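Local atomic coordinates of D-glycero-D-manno-heptose 1-phosphate kinase (Bacteroides thetaiotaomicron, PDB entry 3K85), a protein that probably transfers a phosphate from ATP to D-glycero-D-manno-heptose 1-phosphate, as a sugar kinase of the GHMP family. Residues D282-A287 against R317-L322. Sequence-based numbering, arbitrary orientation.
Sequences DVATGA and RALNNL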
ATOM      1  N   ASP A 282      31.128 -10.251 -16.267  1.00 83.59           N
ATOM      2  CA  ASP A 282      30.651 -10.694 -14.964  1.00 81.39           C
ATOM      3  C   ASP A 282      31.765 -10.488 -13.946  1.00 80.57           C
ATOM      4  O   ASP A 282      31.783 -11.124 -12.890  1.00 80.27           O
ATOM      5  CB  ASP A 282      30.260 -12.174 -15.010  1.00 81.50           C
ATOM      6  CG  ASP A 282      31.460 -13.101 -14.883  1.00 81.61           C
ATOM      7  OD1 ASP A 282      32.396 -12.994 -15.706  1.00 80.87           O
ATOM      8  OD2 ASP A 282      31.464 -13.939 -13.954  1.00 81.02           O
ATOM      9  N   VAL A 283      32.706  -9.607 -14.279  1.00 79.35           N
ATOM     10  CA  VAL A 283      33.816  -9.310 -13.380  1.00 77.50           C
ATOM     11  C   VAL A 283      33.188  -8.820 -12.074  1.00 76.34           C
ATOM     12  O   VAL A 283      33.677  -9.114 -10.980  1.00 76.01           O
ATOM     13  CB  VAL A 283      34.765  -8.203 -13.975  1.00 76.77           C
ATOM     14  CG1 VAL A 283      34.052  -6.859 -14.040  1.00 76.38           C
ATOM     15  CG2 VAL A 283      36.033  -8.086 -13.145  1.00 75.74           C
ATOM     16  N   ALA A 284      32.076  -8.101 -12.213  1.00 74.65           N
ATOM     17  CA  ALA A 284      31.346  -7.544 -11.084  1.00 72.64           C
ATOM     18  C   ALA A 284      30.869  -8.606 -10.097  1.00 71.71           C
ATOM     19  O   ALA A 284      31.233  -8.564  -8.918  1.00 71.92           O
ATOM     20  CB  ALA A 284      30.163  -6.725 -11.585  1.00 71.71           C
ATOM     21  N   THR A 285      30.059  -9.552 -10.565  1.00 70.00           N
ATOM     22  CA  THR A 285      29.551 -10.600  -9.682  1.00 69.03           C
ATOM     23  C   THR A 285      30.705 -11.379  -9.044  1.00 68.65           C
ATOM     24  O   THR A 285      30.515 -12.081  -8.049  1.00 68.77           O
ATOM     25  CB  THR A 285      28.598 -11.574 -10.439  1.00 69.04           C
ATOM     26  OG1 THR A 285      27.485 -10.843 -10.973  1.00 68.95           O
ATOM     27  CG2 THR A 285      28.061 -12.652  -9.498  1.00 68.19           C
ATOM     28  N   GLY A 286      31.901 -11.239  -9.617  1.00 68.74           N
ATOM     29  CA  GLY A 286      33.073 -11.915  -9.083  1.00 68.06           C
ATOM     30  C   GLY A 286      33.303 -11.549  -7.625  1.00 68.37           C
ATOM     31  O   GLY A 286      33.732 -12.386  -6.829  1.00 68.45           O
ATOM     32  N   ALA A 287      33.021 -10.293  -7.279  1.00 68.15           N
ATOM     33  CA  ALA A 287      33.168  -9.810  -5.909  1.00 67.83           C
ATOM     34  C   ALA A 287      31.969 -10.279  -5.073  1.00 68.29           C
ATOM     35  O   ALA A 287      30.872  -9.724  -5.175  1.00 67.59           O
ATOM     36  CB  ALA A 287      33.251  -8.293  -5.904  1.00 67.15           C
ATOM     37  N   ARG A 317      33.368  -0.843  -2.086  1.00 46.63           N
ATOM     38  CA  ARG A 317      34.757  -0.458  -2.332  1.00 48.85           C
ATOM     39  C   ARG A 317      35.425  -1.295  -3.419  1.00 50.24           C
ATOM     40  O   ARG A 317      36.138  -0.767  -4.275  1.00 49.45           O
ATOM     41  CB  ARG A 317      35.575  -0.547  -1.041  1.00 48.13           C
ATOM     42  CG  ARG A 317      35.481   0.697  -0.181  1.00 48.00           C
ATOM     43  CD  ARG A 317      36.262   0.540   1.108  1.00 49.39           C
ATOM     44  NE  ARG A 317      36.385   1.805   1.829  1.00 49.21           N
ATOM     45  CZ  ARG A 317      37.047   1.950   2.971  1.00 48.26           C
ATOM     46  NH1 ARG A 317      37.647   0.903   3.525  1.00 50.31           N
ATOM     47  NH2 ARG A 317      37.110   3.136   3.560  1.00 48.58           N
ATOM     48  N   ALA A 318      35.185  -2.601  -3.376  1.00 51.34           N
ATOM     49  CA  ALA A 318      35.757  -3.521  -4.344  1.00 51.48           C
ATOM     50  C   ALA A 318      35.265  -3.210  -5.749  1.00 53.10           C
ATOM     51  O   ALA A 318      36.071  -3.048  -6.666  1.00 53.04           O
ATOM     52  CB  ALA A 318      35.402  -4.945  -3.968  1.00 50.85           C
ATOM     53  N   LEU A 319      33.945  -3.120  -5.914  1.00 54.18           N
ATOM     54  CA  LEU A 319      33.364  -2.832  -7.221  1.00 56.21           C
ATOM     55  C   LEU A 319      33.842  -1.505  -7.814  1.00 59.01           C
ATOM     56  O   LEU A 319      34.143  -1.434  -9.009  1.00 58.60           O
ATOM     57  CB  LEU A 319      31.828  -2.843  -7.152  1.00 53.78           C
ATOM     58  CG  LEU A 319      31.122  -4.184  -6.907  1.00 53.48           C
ATOM     59  CD1 LEU A 319      29.615  -3.972  -6.859  1.00 50.91           C
ATOM     60  CD2 LEU A 319      31.476  -5.176  -8.006  1.00 52.21           C
ATOM     61  N   ASN A 320      33.913  -0.456  -6.994  1.00 61.78           N
ATOM     62  CA  ASN A 320      34.362   0.845  -7.489  1.00 65.55           C
ATOM     63  C   ASN A 320      35.801   0.760  -7.982  1.00 66.93           C
ATOM     64  O   ASN A 320      36.264   1.621  -8.734  1.00 67.14           O
ATOM     65  CB  ASN A 320      34.249   1.923  -6.406  1.00 67.40           C
ATOM     66  CG  ASN A 320      32.827   2.434  -6.232  1.00 69.14           C
ATOM     67  OD1 ASN A 320      31.954   1.719  -5.749  1.00 72.08           O
ATOM     68  ND2 ASN A 320      32.588   3.676  -6.634  1.00 69.80           N
ATOM     69  N   ASN A 321      36.508  -0.282  -7.548  1.00 68.27           N
ATOM     70  CA  ASN A 321      37.884  -0.491  -7.973  1.00 70.40           C
ATOM     71  C   ASN A 321      37.888  -1.160  -9.337  1.00 71.43           C
ATOM     72  O   ASN A 321      38.945  -1.482  -9.878  1.00 72.39           O
ATOM     73  CB  ASN A 321      38.653  -1.357  -6.969  1.00 70.97           C
ATOM     74  CG  ASN A 321      39.356  -0.530  -5.904  1.00 71.23           C
ATOM     75  OD1 ASN A 321      39.960   0.503  -6.202  1.00 70.63           O
ATOM     76  ND2 ASN A 321      39.291  -0.990  -4.657  1.00 71.70           N
ATOM     77  N   LEU A 322      36.696  -1.378  -9.881  1.00 72.16           N
ATOM     78  CA  LEU A 322      36.556  -1.979 -11.196  1.00 72.66           C
ATOM     79  C   LEU A 322      36.474  -0.859 -12.221  1.00 73.24           C
ATOM     80  O   LEU A 322      36.641   0.317 -11.883  1.00 72.64           O
ATOM     81  CB  LEU A 322      35.304  -2.857 -11.265  1.00 73.54           C
ATOM     82  CG  LEU A 322      35.476  -4.344 -10.930  1.00 73.90           C
ATOM     83  CD1 LEU A 322      36.211  -4.509  -9.608  1.00 73.93           C
ATOM     84  CD2 LEU A 322      34.104  -5.008 -10.877  1.00 74.05           C
TER
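Ala318 meets Ala287 methyl to methyl, the two CB atoms 4.4 Å apart. The next residue, Leu319, touches both Ala284 and Ala287 through CD2. Its CG stands anti to its own carbonyl carbon (chi1 -69°). CD1 continues the extended chain (chi2 179°), while the other branch, CD2, turns to Ala284 and Ala287. CD2 of Leu319 lies 3.5 Å from Ala284 O. It also meets two methyls, with Ala284 CB 4.1 Å and Ala287 CB 4.2 Å from it. Ala284 O also accepts the backbone N-H of Ala287, closing a turn. Leu322 makes the next contact. The side chains of Leu322 and Val283 meet tip to tip, with CD2 of Leu322 3.7 Å from CG1 of Val283. The same CD2 rests 3.8 Å from Ala284 CA. All side-chain pairs across the contact are apolar, and a modest 201 Å² is buried between the segments. Tyr202 of strand 199-202 touches Ala284, Leu319 and Leu322, and Phe305 of strand 303-306 also packs on Leu319. The arrangement joins the C-terminal part of helix 309-320 to the loop leading into strand 291-294, at the edge of the alpha/beta C-terminal domain of a GHMP kinase.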